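Local atomic coordinates of NAD-dependent formate dehydrogenase gamma subunit (PDB entry 6VW7), a protein that carries a [2Fe-2S] cluster in a thioredoxin-like domain and, as part of an NAD-dependent formate dehydrogenase, probably helps pass electrons between formate oxidation and NAD(+). Residues H82-C87 / G119-E124; C110-T115 / L123-C128; L129-C134 / E142-Y147. All blocks are in the same frame, centred on the assembly; numbering follows the deposited sequence.

A thioredoxin-like ferredoxin illustrates how a small sheet and the loops at its end gather cysteines round a metal cluster, and the three contacts follow that path in chain order. Contacts 1 and 2 have centres 6 Å apart and share Leu123 and Glu124: strand 121-126 pairs with strand 82-87 in the first and meets the turn before strand 114-115 in the second. Contact 3, about 15 Å from contact 1 and 16 Å from contact 2 between centres, comes later, where the loop directly after Cys128 packs on strand 143-145, at one edge of the sheet within this chain. All three reach one mixed sheet, and each brings a cluster ligand: Cys87, Cys128 and Cys132, with Cys92 completing the four.

Contact 1: H82-C87 / G119-E124; sequences HVVQVC and GQVTLE. With FES (Fe2/s2 (inorganic) cluster), chain E.
His82 N bonds to Gln120 O (2.9 Å) just before strand 121-126 begins, the first of five backbone hydrogen bonds that pair 82-87 in parallel with 119-124 and pass alternately from one strand to the other. Thr122 N then gives its hydrogen to His82 O at 2.7 Å, and Thr122 O receives Val84 N; the series closes with Glu124 N on Val84 O and Val86 N on Glu124 O. Short CA-H...O contacts reinforce the ladder, among them Gln85 CA to Glu124 O at 3.1 Å. The short strand axes come within 4.6 Å and diverge by 26°, a twist that carries the side chains round with it.

Apolar contact follows on the face that holds Val84, Val121 and Leu123. Val84 CG2 touches Val121 CG1 at 3.7 Å, the branches crossing at a slant. Further along, Leu123 has its CG anti to the backbone N (chi1 -177°), which sends CD1 toward Val86, 3.8 Å from its CG2. On the other face, Val83 CG1 lies 3.8 Å from Glu124 CG. The glutamate chain bends at chi2 (-83°), and its carboxylate leads away from the pairing to a salt bridge with Arg75.

Metal binding marks the end of strand 82-87: Cys87 SG reaches iron FE1 of the cluster at 2.4 Å, and Cys92 supplies the second cysteine of that iron.

Strand 82-87 is the middle one of the thioredoxin-like sheet, with 121-126 on one side and the antiparallel 138-140 on the other, while strand 114-115 flanks 121-126. Helix 97-108 covers Val86, Val121 and Leu123 through Leu100, Leu108 and Gln105, and helix 150-160 packs Phe153 and Leu160 against Val84.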
loop_
_atom_site.group_PDB
_atom_site.type_symbol
_atom_site.label_atom_id
_atom_site.label_comp_id
_atom_site.label_asym_id
_atom_site.label_seq_id
_atom_site.Cartn_x
_atom_site.Cartn_y
_atom_site.Cartn_z
ATOM N N HIS A 82 -22.287 11.600 0.479
ATOM C CA HIS A 82 -21.344 10.514 0.233
ATOM C C HIS A 82 -20.206 11.000 -0.659
ATOM O O HIS A 82 -20.450 11.637 -1.689
ATOM C CB HIS A 82 -22.043 9.328 -0.428
ATOM C CG HIS A 82 -23.202 8.805 0.354
ATOM N ND1 HIS A 82 -23.045 8.032 1.483
ATOM C CD2 HIS A 82 -24.536 8.944 0.172
ATOM C CE1 HIS A 82 -24.233 7.725 1.970
ATOM N NE2 HIS A 82 -25.155 8.266 1.193
ATOM N N VAL A 83 -18.973 10.700 -0.261
ATOM C CA VAL A 83 -17.795 10.948 -1.084
ATOM C C VAL A 83 -17.464 9.643 -1.794
ATOM O O VAL A 83 -17.075 8.655 -1.156
ATOM C CB VAL A 83 -16.598 11.444 -0.261
ATOM C CG1 VAL A 83 -15.391 11.625 -1.169
ATOM C CG2 VAL A 83 -16.928 12.743 0.439
ATOM N N VAL A 84 -17.629 9.637 -3.106
ATOM C CA VAL A 84 -17.321 8.483 -3.942
ATOM C C VAL A 84 -15.964 8.746 -4.585
ATOM O O VAL A 84 -15.833 9.683 -5.377
ATOM C CB VAL A 84 -18.401 8.262 -5.010
ATOM C CG1 VAL A 84 -18.037 7.075 -5.891
ATOM C CG2 VAL A 84 -19.751 8.057 -4.361
ATOM N N GLN A 85 -14.948 7.953 -4.218
ATOM C CA GLN A 85 -13.601 8.056 -4.782
ATOM C C GLN A 85 -13.424 7.001 -5.863
ATOM O O GLN A 85 -13.613 5.808 -5.601
ATOM C CB GLN A 85 -12.521 7.873 -3.711
ATOM C CG GLN A 85 -12.617 8.855 -2.557
ATOM C CD GLN A 85 -11.616 8.540 -1.463
ATOM O OE1 GLN A 85 -10.425 8.726 -1.645
ATOM N NE2 GLN A 85 -12.100 8.073 -0.322
ATOM N N VAL A 86 -13.054 7.440 -7.064
ATOM C CA VAL A 86 -12.789 6.564 -8.203
ATOM C C VAL A 86 -11.281 6.548 -8.449
ATOM O O VAL A 86 -10.666 7.600 -8.675
ATOM C CB VAL A 86 -13.547 7.035 -9.456
ATOM C CG1 VAL A 86 -13.243 6.127 -10.660
ATOM C CG2 VAL A 86 -15.050 7.125 -9.164
ATOM N N CYS A 87 -10.684 5.360 -8.416
ATOM C CA CYS A 87 -9.248 5.267 -8.630
ATOM C C CYS A 87 -8.895 5.586 -10.077
ATOM O O CYS A 87 -9.541 5.095 -11.006
ATOM C CB CYS A 87 -8.718 3.885 -8.263
ATOM S SG CYS A 87 -6.918 3.836 -8.508
ATOM N N GLY A 119 -26.919 17.185 -3.951
ATOM C CA GLY A 119 -26.036 17.123 -2.800
ATOM C C GLY A 119 -25.769 15.749 -2.222
ATOM O O GLY A 119 -25.231 15.657 -1.111
ATOM N N GLN A 120 -26.116 14.675 -2.929
ATOM C CA GLN A 120 -25.979 13.334 -2.365
ATOM C C GLN A 120 -24.585 12.746 -2.547
ATOM O O GLN A 120 -24.118 11.993 -1.681
ATOM C CB GLN A 120 -27.013 12.391 -2.989
ATOM C CG GLN A 120 -28.421 12.602 -2.453
ATOM C CD GLN A 120 -28.455 12.677 -0.942
ATOM O OE1 GLN A 120 -28.186 11.692 -0.253
ATOM N NE2 GLN A 120 -28.765 13.858 -0.416
ATOM N N VAL A 121 -23.898 13.079 -3.635
ATOM C CA VAL A 121 -22.622 12.461 -3.968
ATOM C C VAL A 121 -21.608 13.549 -4.286
ATOM O O VAL A 121 -21.901 14.477 -5.047
ATOM C CB VAL A 121 -22.754 11.488 -5.158
ATOM C CG1 VAL A 121 -21.366 11.083 -5.690
ATOM C CG2 VAL A 121 -23.541 10.261 -4.752
ATOM N N THR A 122 -20.423 13.439 -3.692
ATOM C CA THR A 122 -19.243 14.189 -4.114
ATOM C C THR A 122 -18.299 13.217 -4.810
ATOM O O THR A 122 -17.909 12.200 -4.225
ATOM C CB THR A 122 -18.548 14.858 -2.925
ATOM O OG1 THR A 122 -19.384 15.900 -2.402
ATOM C CG2 THR A 122 -17.210 15.449 -3.344
ATOM N N LEU A 123 -17.939 13.533 -6.050
ATOM C CA LEU A 123 -17.074 12.690 -6.870
ATOM C C LEU A 123 -15.630 13.168 -6.739
ATOM O O LEU A 123 -15.332 14.331 -7.030
ATOM C CB LEU A 123 -17.529 12.733 -8.326
ATOM C CG LEU A 123 -16.780 11.856 -9.324
ATOM C CD1 LEU A 123 -16.966 10.398 -8.960
ATOM C CD2 LEU A 123 -17.303 12.145 -10.718
ATOM N N GLU A 124 -14.741 12.280 -6.286
ATOM C CA GLU A 124 -13.331 12.591 -6.079
ATOM C C GLU A 124 -12.443 11.555 -6.751
ATOM O O GLU A 124 -12.776 10.362 -6.754
ATOM C CB GLU A 124 -12.990 12.630 -4.582
ATOM C CG GLU A 124 -13.697 13.717 -3.787
ATOM C CD GLU A 124 -13.007 15.070 -3.881
ATOM O OE1 GLU A 124 -12.017 15.210 -4.637
ATOM O OE2 GLU A 124 -13.463 16.000 -3.185
HETATM FE FE1 FES E . -6.379 1.508 -8.532
HETATM FE FE2 FES E . -4.292 0.508 -7.147
HETATM S S1 FES E . -6.458 0.397 -6.606
HETATM S S2 FES E . -4.300 1.446 -9.192
#

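Contact 2: C110-T115 / L123-C128; sequences CGFHET and LEPVYC. With FES (Fe2/s2 (inorganic) cluster), chain E.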
loop_
_atom_site.group_PDB
_atom_site.type_symbol
_atom_site.label_atom_id
_atom_site.label_comp_id
_atom_site.label_asym_id
_atom_site.label_seq_id
_atom_site.Cartn_x
_atom_site.Cartn_y
_atom_site.Cartn_z
ATOM N N CYS A 110 -21.715 15.669 -12.925
ATOM C CA CYS A 110 -20.731 16.598 -12.392
ATOM C C CYS A 110 -19.342 16.024 -12.620
ATOM O O CYS A 110 -19.177 14.823 -12.845
ATOM C CB CYS A 110 -20.961 16.879 -10.900
ATOM S SG CYS A 110 -20.609 15.476 -9.802
ATOM N N GLY A 111 -18.340 16.901 -12.566
ATOM C CA GLY A 111 -16.965 16.490 -12.731
ATOM C C GLY A 111 -16.325 16.072 -11.420
ATOM O O GLY A 111 -16.952 16.053 -10.361
ATOM N N PHE A 112 -15.037 15.742 -11.508
ATOM C CA PHE A 112 -14.257 15.444 -10.317
ATOM C C PHE A 112 -14.123 16.689 -9.448
ATOM O O PHE A 112 -14.155 17.823 -9.936
ATOM C CB PHE A 112 -12.869 14.918 -10.694
ATOM C CG PHE A 112 -12.849 13.458 -11.038
ATOM C CD1 PHE A 112 -12.954 12.497 -10.043
ATOM C CD2 PHE A 112 -12.722 13.044 -12.352
ATOM C CE1 PHE A 112 -12.938 11.149 -10.352
ATOM C CE2 PHE A 112 -12.698 11.700 -12.667
ATOM C CZ PHE A 112 -12.806 10.750 -11.665
ATOM N N HIS A 113 -13.996 16.462 -8.142
ATOM C CA HIS A 113 -13.955 17.522 -7.139
ATOM C C HIS A 113 -15.261 18.316 -7.085
ATOM O O HIS A 113 -15.294 19.423 -6.543
ATOM C CB HIS A 113 -12.770 18.472 -7.362
ATOM C CG HIS A 113 -11.457 17.776 -7.557
ATOM N ND1 HIS A 113 -10.841 17.051 -6.561
ATOM C CD2 HIS A 113 -10.640 17.707 -8.634
ATOM C CE1 HIS A 113 -9.703 16.557 -7.019
ATOM N NE2 HIS A 113 -9.557 16.941 -8.274
ATOM N N GLU A 114 -16.344 17.777 -7.639
ATOM C CA GLU A 114 -17.647 18.426 -7.609
ATOM C C GLU A 114 -18.677 17.535 -6.924
ATOM O O GLU A 114 -18.465 16.338 -6.707
ATOM C CB GLU A 114 -18.111 18.796 -9.023
ATOM C CG GLU A 114 -17.217 19.823 -9.693
ATOM C CD GLU A 114 -17.695 20.208 -11.077
ATOM O OE1 GLU A 114 -18.867 19.923 -11.407
ATOM O OE2 GLU A 114 -16.893 20.796 -11.836
ATOM N N THR A 115 -19.805 18.151 -6.583
ATOM C CA THR A 115 -20.909 17.510 -5.886
ATOM C C THR A 115 -22.175 17.589 -6.731
ATOM O O THR A 115 -22.436 18.608 -7.379
ATOM C CB THR A 115 -21.137 18.173 -4.528
ATOM O OG1 THR A 115 -19.932 18.102 -3.757
ATOM C CG2 THR A 115 -22.274 17.499 -3.768
ATOM N N LEU A 123 -17.939 13.533 -6.050
ATOM C CA LEU A 123 -17.074 12.690 -6.870
ATOM C C LEU A 123 -15.630 13.168 -6.739
ATOM O O LEU A 123 -15.332 14.331 -7.030
ATOM C CB LEU A 123 -17.529 12.733 -8.326
ATOM C CG LEU A 123 -16.780 11.856 -9.324
ATOM C CD1 LEU A 123 -16.966 10.398 -8.960
ATOM C CD2 LEU A 123 -17.303 12.145 -10.718
ATOM N N GLU A 124 -14.741 12.280 -6.286
ATOM C CA GLU A 124 -13.331 12.591 -6.079
ATOM C C GLU A 124 -12.443 11.555 -6.751
ATOM O O GLU A 124 -12.776 10.362 -6.754
ATOM C CB GLU A 124 -12.990 12.630 -4.582
ATOM C CG GLU A 124 -13.697 13.717 -3.787
ATOM C CD GLU A 124 -13.007 15.070 -3.881
ATOM O OE1 GLU A 124 -12.017 15.210 -4.637
ATOM O OE2 GLU A 124 -13.463 16.000 -3.185
ATOM N N PRO A 125 -11.299 11.961 -7.302
ATOM C CA PRO A 125 -10.315 10.975 -7.738
ATOM C C PRO A 125 -9.489 10.515 -6.549
ATOM O O PRO A 125 -9.332 11.222 -5.551
ATOM C CB PRO A 125 -9.463 11.749 -8.756
ATOM C CG PRO A 125 -9.448 13.148 -8.195
ATOM C CD PRO A 125 -10.785 13.336 -7.449
ATOM N N VAL A 126 -8.997 9.291 -6.646
ATOM C CA VAL A 126 -8.004 8.770 -5.718
ATOM C C VAL A 126 -6.954 8.060 -6.559
ATOM O O VAL A 126 -7.244 7.581 -7.660
ATOM C CB VAL A 126 -8.640 7.829 -4.665
ATOM C CG1 VAL A 126 -9.303 6.626 -5.336
ATOM C CG2 VAL A 126 -7.616 7.396 -3.607
ATOM N N TYR A 127 -5.716 8.038 -6.065
ATOM C CA TYR A 127 -4.584 7.489 -6.811
ATOM C C TYR A 127 -4.081 6.243 -6.085
ATOM O O TYR A 127 -3.149 6.288 -5.277
ATOM C CB TYR A 127 -3.503 8.583 -7.006
ATOM C CG TYR A 127 -4.103 9.707 -7.835
ATOM C CD1 TYR A 127 -4.235 9.580 -9.214
ATOM C CD2 TYR A 127 -4.625 10.845 -7.230
ATOM C CE1 TYR A 127 -4.839 10.580 -9.976
ATOM C CE2 TYR A 127 -5.216 11.856 -7.983
ATOM C CZ TYR A 127 -5.325 11.717 -9.344
ATOM O OH TYR A 127 -5.925 12.723 -10.076
ATOM N N CYS A 128 -4.751 5.122 -6.379
ATOM C CA CYS A 128 -4.530 3.777 -5.845
ATOM C C CYS A 128 -5.140 3.585 -4.455
ATOM O O CYS A 128 -4.856 4.329 -3.510
ATOM C CB CYS A 128 -3.040 3.423 -5.823
ATOM S SG CYS A 128 -2.746 1.703 -5.436
HETATM FE FE1 FES E . -6.379 1.508 -8.532
HETATM FE FE2 FES E . -4.292 0.508 -7.147
HETATM S S1 FES E . -6.458 0.397 -6.606
HETATM S S2 FES E . -4.300 1.446 -9.192
#
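Phe112 lays its ring beside the bond between Glu124 and Pro125, and its atoms trace the contact from CB out to CE1. CB is still at the margin, 4.2 Å from Pro125 CD. At CG the proline ring is scarcely nearer, but CD1 comes in closely, 3.2 Å from Pro125 N and 3.9 Å from Leu123 CG. CE1 continues along the same peptide, facing Pro125 N and Glu124 C. The phenyl group thus meets the strand backbone at Glu124 with its edge, while Leu123 CD2 lies over one of its faces. Ala101 and Gln105 of helix 97-108 also touch the ring.

His113 approaches the same proline from another direction. Its CG is turned anti to the carbonyl carbon, which brings the imidazole back over the strand although CB starts out away from it. CE1 rests 3.4 Å from Pro125 CD, the two side chains crossing at about a right angle. ND1 donates to Glu124 OE1 (2.9 Å, N-H...O angle 132°), meeting the carboxylate on its syn side but 24° out of its plane; ring and carboxylate planes stand 72° apart. With Arg75 bound to OE2, both carboxylate oxygens are held, and the rotation of the group is probably restricted.

Backbone bonds join the segments at Leu123, whose N gives to Glu114 O at 2.9 Å and whose O accepts a weak bond from His113 N.

A type II turn from Gly111 to Glu114 leads into 114-115, the short, weakly bonded strand of a beta hairpin at the margin of the thioredoxin-like sheet; its partner, strand 121-126, leads into the loop that carries Cys128, whose SG binds iron FE2 of the [2Fe-2S] cluster.

Contact 3: L129-C134 / E142-Y147; sequences LGQCAC and EQLHGY. With FES (Fe2/s2 (inorganic) cluster), chain E.
Gln131 and Leu144 meet with their side chains at about a right angle, the amide end lying across the isobutyl group so that NE2 is 3.7 Å from Leu144 CD1. The other methyl, CD2, sits 4.0 Å from Leu129 CD1, and these two leucines slide past each other in opposite directions. A bend at chi2 (-52°) folds Gln131 back over its own loop, where NE2 donates to Leu129 O at 3.0 Å from above the carbonyl plane. The same amide is gripped by Ser13 and Thr14 of the beta subunit.

This loop of the thioredoxin-like ferredoxin supplies Cys132, one of the four cysteine ligands: its SG binds iron FE2 at 2.5 Å, and the backbone N of Leu129 lies 3.2 Å from sulfide S1. A type I turn from Gln131 to Cys134 brings Cys134 to Gly146 and Tyr147, just after strand 143-145.

At the end of that turn, Tyr147 N bonds to Cys134 O (2.8 Å), again from above the carbonyl plane. In the conformer described, one of two, Cys134 CB tentatively makes an off-centre CH-pi contact with the Tyr147 ring, 4.2 Å from the centroid and 29° off the normal. One water donates to both Ala133 O and Tyr147 OH.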
loop_
_atom_site.group_PDB
_atom_site.type_symbol
_atom_site.label_atom_id
_atom_site.label_comp_id
_atom_site.label_asym_id
_atom_site.label_seq_id
_atom_site.Cartn_x
_atom_site.Cartn_y
_atom_site.Cartn_z
ATOM N N LEU A 129 -5.985 2.567 -4.335
ATOM C CA LEU A 129 -6.552 2.152 -3.059
ATOM C C LEU A 129 -5.910 0.877 -2.530
ATOM O O LEU A 129 -6.435 0.275 -1.585
ATOM C CB LEU A 129 -8.059 1.957 -3.198
ATOM C CG LEU A 129 -8.816 3.254 -3.500
ATOM C CD1 LEU A 129 -10.211 2.981 -4.099
ATOM C CD2 LEU A 129 -8.921 4.074 -2.218
ATOM N N GLY A 130 -4.788 0.449 -3.121
ATOM C CA GLY A 130 -4.223 -0.833 -2.760
ATOM C C GLY A 130 -5.117 -1.997 -3.129
ATOM O O GLY A 130 -4.986 -3.077 -2.558
ATOM N N GLN A 131 -6.017 -1.799 -4.094
ATOM C CA GLN A 131 -6.907 -2.827 -4.615
ATOM C C GLN A 131 -6.543 -3.185 -6.055
ATOM O O GLN A 131 -7.418 -3.521 -6.857
ATOM C CB GLN A 131 -8.357 -2.350 -4.547
ATOM C CG GLN A 131 -8.798 -1.801 -3.152
ATOM C CD GLN A 131 -8.485 -2.755 -2.040
ATOM O OE1 GLN A 131 -8.744 -3.950 -2.149
ATOM N NE2 GLN A 131 -7.898 -2.237 -0.957
ATOM N N CYS A 132 -5.251 -3.089 -6.378
ATOM C CA CYS A 132 -4.775 -3.005 -7.758
ATOM C C CYS A 132 -4.995 -4.280 -8.569
ATOM O O CYS A 132 -4.877 -4.241 -9.802
ATOM C CB CYS A 132 -3.295 -2.663 -7.768
ATOM S SG CYS A 132 -2.833 -1.415 -6.551
ATOM N N ALA A 133 -5.234 -5.411 -7.919
ATOM C CA ALA A 133 -5.516 -6.651 -8.631
ATOM C C ALA A 133 -7.005 -6.926 -8.807
ATOM O O ALA A 133 -7.364 -7.975 -9.357
ATOM C CB ALA A 133 -4.866 -7.832 -7.905
ATOM N N CYS A 134 -7.889 -6.040 -8.341
ATOM C CA CYS A 134 -9.323 -6.266 -8.492
ATOM C C CYS A 134 -10.035 -4.969 -8.848
ATOM O O CYS A 134 -11.153 -4.703 -8.396
ATOM C CB CYS A 134 -9.919 -6.902 -7.236
ATOM S SG CYS A 134 -9.840 -5.910 -5.729
ATOM N N GLU A 142 -15.688 4.532 3.655
ATOM C CA GLU A 142 -14.623 3.553 3.813
ATOM C C GLU A 142 -15.017 2.193 3.254
ATOM O O GLU A 142 -14.345 1.194 3.541
ATOM C CB GLU A 142 -14.203 3.473 5.290
ATOM C CG GLU A 142 -13.655 4.829 5.784
ATOM C CD GLU A 142 -13.214 4.866 7.251
ATOM O OE1 GLU A 142 -13.517 3.924 8.020
ATOM O OE2 GLU A 142 -12.518 5.845 7.616
ATOM N N GLN A 143 -16.083 2.124 2.459
ATOM C CA GLN A 143 -16.517 0.871 1.848
ATOM C C GLN A 143 -15.909 0.728 0.450
ATOM O O GLN A 143 -16.141 1.573 -0.423
ATOM C CB GLN A 143 -18.038 0.801 1.776
ATOM C CG GLN A 143 -18.773 0.875 3.157
ATOM C CD GLN A 143 -17.878 0.546 4.370
ATOM O OE1 GLN A 143 -17.477 -0.603 4.580
ATOM N NE2 GLN A 143 -17.575 1.566 5.173
ATOM N N LEU A 144 -15.182 -0.360 0.223
ATOM C CA LEU A 144 -14.518 -0.589 -1.057
ATOM C C LEU A 144 -15.387 -1.411 -1.999
ATOM O O LEU A 144 -16.208 -2.230 -1.572
ATOM C CB LEU A 144 -13.194 -1.311 -0.853
ATOM C CG LEU A 144 -12.169 -0.405 -0.206
ATOM C CD1 LEU A 144 -11.097 -1.231 0.548
ATOM C CD2 LEU A 144 -11.579 0.499 -1.275
ATOM N N HIS A 145 -15.196 -1.175 -3.297
ATOM C CA HIS A 145 -15.873 -1.934 -4.337
ATOM C C HIS A 145 -14.847 -2.224 -5.414
ATOM O O HIS A 145 -14.094 -1.329 -5.795
ATOM C CB HIS A 145 -17.073 -1.162 -4.910
ATOM C CG HIS A 145 -18.109 -0.825 -3.878
ATOM N ND1 HIS A 145 -19.125 -1.693 -3.536
ATOM C CD2 HIS A 145 -18.275 0.273 -3.102
ATOM C CE1 HIS A 145 -19.874 -1.143 -2.596
ATOM N NE2 HIS A 145 -19.376 0.048 -2.311
ATOM N N GLY A 146 -14.784 -3.480 -5.854
ATOM C CA GLY A 146 -13.868 -3.906 -6.885
ATOM C C GLY A 146 -14.622 -4.299 -8.144
ATOM O O GLY A 146 -15.836 -4.505 -8.133
ATOM N N TYR A 147 -13.857 -4.419 -9.237
ATOM C CA TYR A 147 -14.369 -4.826 -10.549
ATOM C C TYR A 147 -15.495 -3.911 -11.019
ATOM O O TYR A 147 -16.512 -4.371 -11.536
ATOM C CB TYR A 147 -14.852 -6.282 -10.556
ATOM C CG TYR A 147 -13.848 -7.329 -10.116
ATOM C CD1 TYR A 147 -12.574 -7.381 -10.658
ATOM C CD2 TYR A 147 -14.209 -8.316 -9.210
ATOM C CE1 TYR A 147 -11.664 -8.359 -10.254
ATOM C CE2 TYR A 147 -13.310 -9.289 -8.811
ATOM C CZ TYR A 147 -12.046 -9.308 -9.332
ATOM O OH TYR A 147 -11.171 -10.294 -8.925
HETATM FE FE1 FES E . -6.379 1.508 -8.532
HETATM FE FE2 FES E . -4.292 0.508 -7.147
HETATM S S1 FES E . -6.458 0.397 -6.606
HETATM S S2 FES E . -4.300 1.446 -9.192
HETATM O O HOH W 1 -8.510 -10.252 -8.381
#